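Local coordinates for conserved hypothetical protein (PDB 2AP3) that is of unknown function but belongs to a family of putative cell-wall binding lipoproteins and folds into a long bundle of helices, at residues Asp26-Asp31 with Lys90-Asp95; Asp119-Glu124 with Leu185-Lys190. All blocks are in the same frame, centred on the assembly; numbering follows the deposited sequence.

Contact 1: Asp26-Asp31 with Lys90-Asp95; sequences DKIKDD and KKSEQD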
loop_
_atom_site.group_PDB
_atom_site.type_symbol
_atom_site.label_atom_id
_atom_site.label_comp_id
_atom_site.label_asym_id
_atom_site.label_seq_id
_atom_site.Cartn_x
_atom_site.Cartn_y
_atom_site.Cartn_z
ATOM N N ASP A 26 13.985 -0.443 -10.725
ATOM C CA ASP A 26 12.865 -0.068 -11.592
ATOM C C ASP A 26 12.074 -1.263 -12.125
ATOM O O ASP A 26 10.861 -1.149 -12.334
ATOM C CB ASP A 26 13.307 0.880 -12.712
ATOM C CG ASP A 26 13.168 2.347 -12.324
ATOM O OD1 ASP A 26 13.746 3.201 -13.034
ATOM O OD2 ASP A 26 12.481 2.656 -11.316
ATOM N N LYS A 27 12.746 -2.402 -12.316
ATOM C CA LYS A 27 12.073 -3.641 -12.725
ATOM C C LYS A 27 11.112 -4.074 -11.623
ATOM O O LYS A 27 9.975 -4.458 -11.883
ATOM C CB LYS A 27 13.090 -4.756 -12.996
ATOM C CG LYS A 27 12.478 -6.073 -13.475
ATOM C CD LYS A 27 12.210 -6.048 -14.973
ATOM C CE LYS A 27 11.289 -7.181 -15.402
ATOM N NZ LYS A 27 9.857 -6.846 -15.158
ATOM N N ILE A 28 11.590 -4.000 -10.389
ATOM C CA ILE A 28 10.774 -4.309 -9.226
ATOM C C ILE A 28 9.576 -3.351 -9.133
ATOM O O ILE A 28 8.460 -3.774 -8.825
ATOM C CB ILE A 28 11.628 -4.284 -7.941
ATOM C CG1 ILE A 28 12.600 -5.465 -7.947
ATOM C CG2 ILE A 28 10.755 -4.370 -6.708
ATOM C CD1 ILE A 28 13.715 -5.363 -6.927
ATOM N N LYS A 29 9.805 -2.073 -9.420
ATOM C CA LYS A 29 8.743 -1.081 -9.339
ATOM C C LYS A 29 7.702 -1.326 -10.430
ATOM O O LYS A 29 6.496 -1.193 -10.185
ATOM C CB LYS A 29 9.315 0.334 -9.420
ATOM C CG LYS A 29 8.356 1.430 -8.966
ATOM C CD LYS A 29 9.039 2.785 -8.956
ATOM C CE LYS A 29 8.032 3.924 -8.998
ATOM N NZ LYS A 29 7.229 3.892 -10.256
ATOM N N ASP A 30 8.176 -1.690 -11.625
ATOM C CA ASP A 30 7.306 -2.082 -12.740
ATOM C C ASP A 30 6.382 -3.230 -12.361
ATOM O O ASP A 30 5.182 -3.177 -12.633
ATOM C CB ASP A 30 8.137 -2.491 -13.973
ATOM C CG ASP A 30 8.897 -1.323 -14.591
ATOM O OD1 ASP A 30 8.591 -0.158 -14.255
ATOM O OD2 ASP A 30 9.805 -1.580 -15.416
ATOM N N ASP A 31 6.953 -4.255 -11.730
ATOM C CA ASP A 31 6.231 -5.469 -11.355
ATOM C C ASP A 31 5.166 -5.245 -10.266
ATOM O O ASP A 31 4.398 -6.165 -9.942
ATOM C CB ASP A 31 7.225 -6.571 -10.940
ATOM C CG ASP A 31 8.107 -7.053 -12.101
ATOM O OD1 ASP A 31 9.031 -7.860 -11.849
ATOM O OD2 ASP A 31 7.886 -6.634 -13.266
ATOM N N LYS A 90 5.023 -8.160 -0.833
ATOM C CA LYS A 90 5.855 -9.283 -0.379
ATOM C C LYS A 90 6.810 -9.708 -1.496
ATOM O O LYS A 90 8.014 -9.905 -1.245
ATOM C CB LYS A 90 5.008 -10.455 0.127
ATOM C CG LYS A 90 5.827 -11.639 0.641
ATOM C CD LYS A 90 4.975 -12.568 1.501
ATOM C CE LYS A 90 5.541 -13.988 1.568
ATOM N NZ LYS A 90 6.805 -14.104 2.359
ATOM N N LYS A 91 6.289 -9.807 -2.717
ATOM C CA LYS A 91 7.081 -10.242 -3.880
ATOM C C LYS A 91 8.174 -9.215 -4.179
ATOM O O LYS A 91 9.333 -9.569 -4.404
ATOM C CB LYS A 91 6.165 -10.438 -5.094
ATOM C CG LYS A 91 6.866 -10.766 -6.419
ATOM C CD LYS A 91 5.834 -10.851 -7.548
ATOM C CE LYS A 91 6.431 -10.627 -8.926
ATOM N NZ LYS A 91 7.221 -11.786 -9.399
ATOM N N SER A 92 7.792 -7.940 -4.138
ATOM C CA SER A 92 8.693 -6.827 -4.386
ATOM C C SER A 92 9.860 -6.824 -3.386
ATOM O O SER A 92 11.035 -6.682 -3.780
ATOM C CB SER A 92 7.885 -5.520 -4.327
ATOM O OG SER A 92 8.709 -4.379 -4.438
ATOM N N GLU A 93 9.550 -6.998 -2.103
ATOM C CA GLU A 93 10.582 -7.005 -1.070
ATOM C C GLU A 93 11.532 -8.187 -1.247
ATOM O O GLU A 93 12.743 -8.041 -1.058
ATOM C CB GLU A 93 9.989 -7.003 0.342
ATOM C CG GLU A 93 11.030 -6.660 1.411
ATOM C CD GLU A 93 10.602 -7.018 2.816
ATOM O OE1 GLU A 93 11.452 -7.504 3.592
ATOM O OE2 GLU A 93 9.423 -6.818 3.155
ATOM N N GLN A 94 10.984 -9.345 -1.614
ATOM C CA GLN A 94 11.806 -10.540 -1.877
ATOM C C GLN A 94 12.797 -10.307 -3.013
ATOM O O GLN A 94 13.944 -10.759 -2.938
ATOM C CB GLN A 94 10.929 -11.764 -2.171
ATOM C CG GLN A 94 10.341 -12.410 -0.919
ATOM C CD GLN A 94 9.541 -13.677 -1.203
ATOM O OE1 GLN A 94 8.376 -13.785 -0.821
ATOM N NE2 GLN A 94 10.173 -14.646 -1.870
ATOM N N ASP A 95 12.348 -9.608 -4.055
ATOM C CA ASP A 95 13.192 -9.284 -5.200
ATOM C C ASP A 95 14.184 -8.174 -4.865
ATOM O O ASP A 95 15.286 -8.128 -5.425
ATOM C CB ASP A 95 12.342 -8.864 -6.401
ATOM C CG ASP A 95 11.569 -10.022 -7.018
ATOM O OD1 ASP A 95 11.822 -11.191 -6.657
ATOM O OD2 ASP A 95 10.704 -9.759 -7.875
#
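Ile28 on helix 10-30 meets Ser92 and Asp95 on helix 61-96 with three of its four side-chain carbons. The two branches at CB divide the work. CG2 stands anti to the backbone N and presses against the hydroxyl of Ser92, with Ile28 CG2 only 3.1 Å from Ser92 OG, a tight fit for a methyl group and an oxygen. The other branch lies anti to the carbonyl carbon (chi1 -69°), continues almost fully extended and passes at a slant over Asp95. Ile28 CG1 comes to 3.7 Å from Asp95 CB, and the terminal CD1 reaches the backbone, 3.5 Å from Asp95 O. Contact with Asp95 is therefore made through its methylene and main chain, while its carboxylate makes no contact with the isoleucine. Ser92 OG is buried and is not left to the methyl group, because it hydrogen-bonds to Glu32 OE2 and to Tyr126 OH of helix 109-150. Tyr126 also packs on Ile28, so one aromatic residue touches both partners of the short contact. Toward the margin, Asp31 is gripped from within its own segment: Lys27 NZ donates to Asp31 OD2 at 2.7 Å in a salt bridge, arriving on the syn side and 16° out of the carboxylate plane. Two bends in the lysine chain, at chi2 and chi4 (both near 80°), bring NZ to that oxygen. The other oxygen, Asp31 OD1, lies 4.7 Å from Asp95 OD2 and 5.0 Å from Lys91 NZ, without contact; the two lysines probably offset the like charges of the aspartates. Ile28 thus packs over Ser92 and Asp95, about one helical turn apart on helix 61-96, in a side-by-side helix contact of the elongated helical bundle.

Contact 2: Asp119-Glu124 with Leu185-Lys190; sequences DDVLKE and LNKVQK. Unlike the reference sequence in segment 185-190: Gln189 (reference Gly).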
loop_
_atom_site.group_PDB
_atom_site.type_symbol
_atom_site.label_atom_id
_atom_site.label_comp_id
_atom_site.label_asym_id
_atom_site.label_seq_id
_atom_site.Cartn_x
_atom_site.Cartn_y
_atom_site.Cartn_z
ATOM N N ASP A 119 18.869 2.365 -0.547
ATOM C CA ASP A 119 18.495 1.041 -0.013
ATOM C C ASP A 119 17.796 1.117 1.329
ATOM O O ASP A 119 16.878 0.350 1.612
ATOM C CB ASP A 119 19.721 0.142 0.155
ATOM C CG ASP A 119 20.058 -0.626 -1.086
ATOM O OD1 ASP A 119 19.213 -0.709 -2.009
ATOM O OD2 ASP A 119 21.203 -1.152 -1.138
ATOM N N ASP A 120 18.249 2.032 2.172
ATOM C CA ASP A 120 17.646 2.188 3.481
ATOM C C ASP A 120 16.247 2.769 3.400
ATOM O O ASP A 120 15.394 2.409 4.195
ATOM C CB ASP A 120 18.530 3.045 4.388
ATOM C CG ASP A 120 19.821 2.351 4.761
ATOM O OD1 ASP A 120 19.881 1.101 4.730
ATOM O OD2 ASP A 120 20.784 3.061 5.105
ATOM N N VAL A 121 16.032 3.672 2.447
ATOM C CA VAL A 121 14.724 4.276 2.240
ATOM C C VAL A 121 13.773 3.260 1.623
ATOM O O VAL A 121 12.600 3.227 1.987
ATOM C CB VAL A 121 14.811 5.600 1.423
ATOM C CG1 VAL A 121 13.426 6.218 1.174
ATOM C CG2 VAL A 121 15.673 6.595 2.190
ATOM N N LEU A 122 14.289 2.414 0.731
ATOM C CA LEU A 122 13.481 1.322 0.188
ATOM C C LEU A 122 13.101 0.330 1.291
ATOM O O LEU A 122 11.950 -0.123 1.348
ATOM C CB LEU A 122 14.193 0.635 -0.989
ATOM C CG LEU A 122 14.197 1.438 -2.292
ATOM C CD1 LEU A 122 15.331 0.989 -3.223
ATOM C CD2 LEU A 122 12.866 1.337 -3.031
ATOM N N LYS A 123 14.041 0.019 2.187
ATOM C CA LYS A 123 13.729 -0.759 3.395
ATOM C C LYS A 123 12.614 -0.103 4.226
ATOM O O LYS A 123 11.691 -0.778 4.672
ATOM C CB LYS A 123 14.989 -0.980 4.260
ATOM C CG LYS A 123 15.900 -2.048 3.694
ATOM C CD LYS A 123 17.362 -1.861 4.082
ATOM C CE LYS A 123 18.228 -2.813 3.275
ATOM N NZ LYS A 123 19.694 -2.658 3.509
ATOM N N GLU A 124 12.679 1.214 4.394
ATOM C CA GLU A 124 11.654 1.932 5.155
ATOM C C GLU A 124 10.297 1.849 4.427
ATOM O O GLU A 124 9.236 1.777 5.081
ATOM C CB GLU A 124 12.061 3.391 5.392
ATOM C CG GLU A 124 11.208 4.100 6.440
ATOM C CD GLU A 124 10.882 3.203 7.636
ATOM O OE1 GLU A 124 11.806 2.837 8.392
ATOM O OE2 GLU A 124 9.699 2.849 7.815
ATOM N N LEU A 185 7.312 7.190 -0.301
ATOM C CA LEU A 185 7.361 6.940 -1.738
ATOM C C LEU A 185 8.024 8.136 -2.412
ATOM O O LEU A 185 8.788 7.974 -3.372
ATOM C CB LEU A 185 5.977 6.675 -2.318
ATOM C CG LEU A 185 5.246 5.404 -1.844
ATOM C CD1 LEU A 185 3.865 5.288 -2.512
ATOM C CD2 LEU A 185 6.115 4.162 -2.097
ATOM N N ASN A 186 7.752 9.328 -1.884
ATOM C CA ASN A 186 8.432 10.544 -2.354
ATOM C C ASN A 186 9.919 10.575 -2.031
ATOM O O ASN A 186 10.736 10.949 -2.879
ATOM C CB ASN A 186 7.732 11.800 -1.834
ATOM C CG ASN A 186 6.349 11.971 -2.429
ATOM O OD1 ASN A 186 6.064 11.465 -3.518
ATOM N ND2 ASN A 186 5.484 12.686 -1.724
ATOM N N LYS A 187 10.274 10.175 -0.812
ATOM C CA LYS A 187 11.672 10.128 -0.406
ATOM C C LYS A 187 12.457 9.135 -1.269
ATOM O O LYS A 187 13.640 9.367 -1.563
ATOM C CB LYS A 187 11.797 9.782 1.077
ATOM C CG LYS A 187 13.183 10.044 1.673
ATOM C CD LYS A 187 13.238 9.602 3.125
ATOM C CE LYS A 187 14.580 9.941 3.755
ATOM N NZ LYS A 187 14.498 9.849 5.243
ATOM N N VAL A 188 11.810 8.040 -1.677
ATOM C CA VAL A 188 12.446 7.079 -2.589
ATOM C C VAL A 188 12.915 7.786 -3.863
ATOM O O VAL A 188 14.074 7.640 -4.265
ATOM C CB VAL A 188 11.542 5.846 -2.894
ATOM C CG1 VAL A 188 12.085 5.032 -4.080
ATOM C CG2 VAL A 188 11.456 4.962 -1.670
ATOM N N GLN A 189 12.037 8.572 -4.477
ATOM C CA GLN A 189 12.445 9.331 -5.656
ATOM C C GLN A 189 13.550 10.363 -5.378
ATOM O O GLN A 189 14.440 10.529 -6.212
ATOM C CB GLN A 189 11.259 9.960 -6.387
ATOM C CG GLN A 189 11.657 10.764 -7.640
ATOM C CD GLN A 189 12.551 9.988 -8.606
ATOM O OE1 GLN A 189 13.737 10.291 -8.745
ATOM N NE2 GLN A 189 11.984 8.986 -9.281
ATOM N N LYS A 190 13.505 11.049 -4.234
ATOM C CA LYS A 190 14.577 12.008 -3.907
ATOM C C LYS A 190 15.962 11.346 -3.857
ATOM O O LYS A 190 16.947 11.911 -4.352
ATOM C CB LYS A 190 14.289 12.804 -2.617
ATOM C CG LYS A 190 14.790 12.160 -1.319
ATOM C CD LYS A 190 14.896 13.156 -0.178
ATOM C CE LYS A 190 15.754 12.587 0.943
ATOM N NZ LYS A 190 15.958 13.552 2.065
#
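Lys187 lies across Val121 where helix 157-195 runs beside helix 109-150, two neighbours in the antiparallel helical bundle. The short segments are inclined at 167° with their axes 9.3 Å apart, and the CA atoms of Val121 and Val188 are the closest pair. The lysine leaves its helix with CG anti to the backbone N (chi1 -166°) and stays extended, crossing the valine at about a right angle. Lys187 CB, CG and CD all rest 3.9 Å from Val121 CG1, so this methyl serves three successive carbons. At CD the contact passes to the second branch, and Lys187 CE lies 3.9 Å from Val121 CG2. Beyond it, Lys187 NZ runs on past the valine, 4.6 Å from that same Val121 CG2. The aliphatic part of an exposed lysine thus roofs a buried valine and carries its charge past the apolar layer. Deeper in, the side chains of Val121 and Val188 lie side by side, pointing opposite ways, while Leu122 is set nearly perpendicular to Val188. Phe96 of helix 61-96 and Tyr21 and Val25 of helix 10-30 also pack on Leu122, linking this seam to helices 10-30 and 61-96. The closest approaches of the two Val188 methyls differ: Val188 CG2 comes to 3.7 Å from Val121 CG1, and Val188 CG1 to 3.9 Å from Leu122 CD2.

In the fold
From the N terminus, helix 10-30 enters contact 1 near its C-terminal end. The chain then passes through helix 33-50 and most of helix 61-96 before residues 90-95 close the first loop. After the unmodelled residues 100-104, helix 109-150 opens contact 2, and residues 185-190 of helix 157-195 close the second loop on it. The contacts follow in series, neither nesting nor crossing. Their centres are 14 Å apart and their nearest atoms about 6 Å apart, without touching. Helix 109-150 belongs to contact 2 and also reaches contact 1 through Tyr126, four residues past Leu122, so the helices before and after the gap join in one bundle.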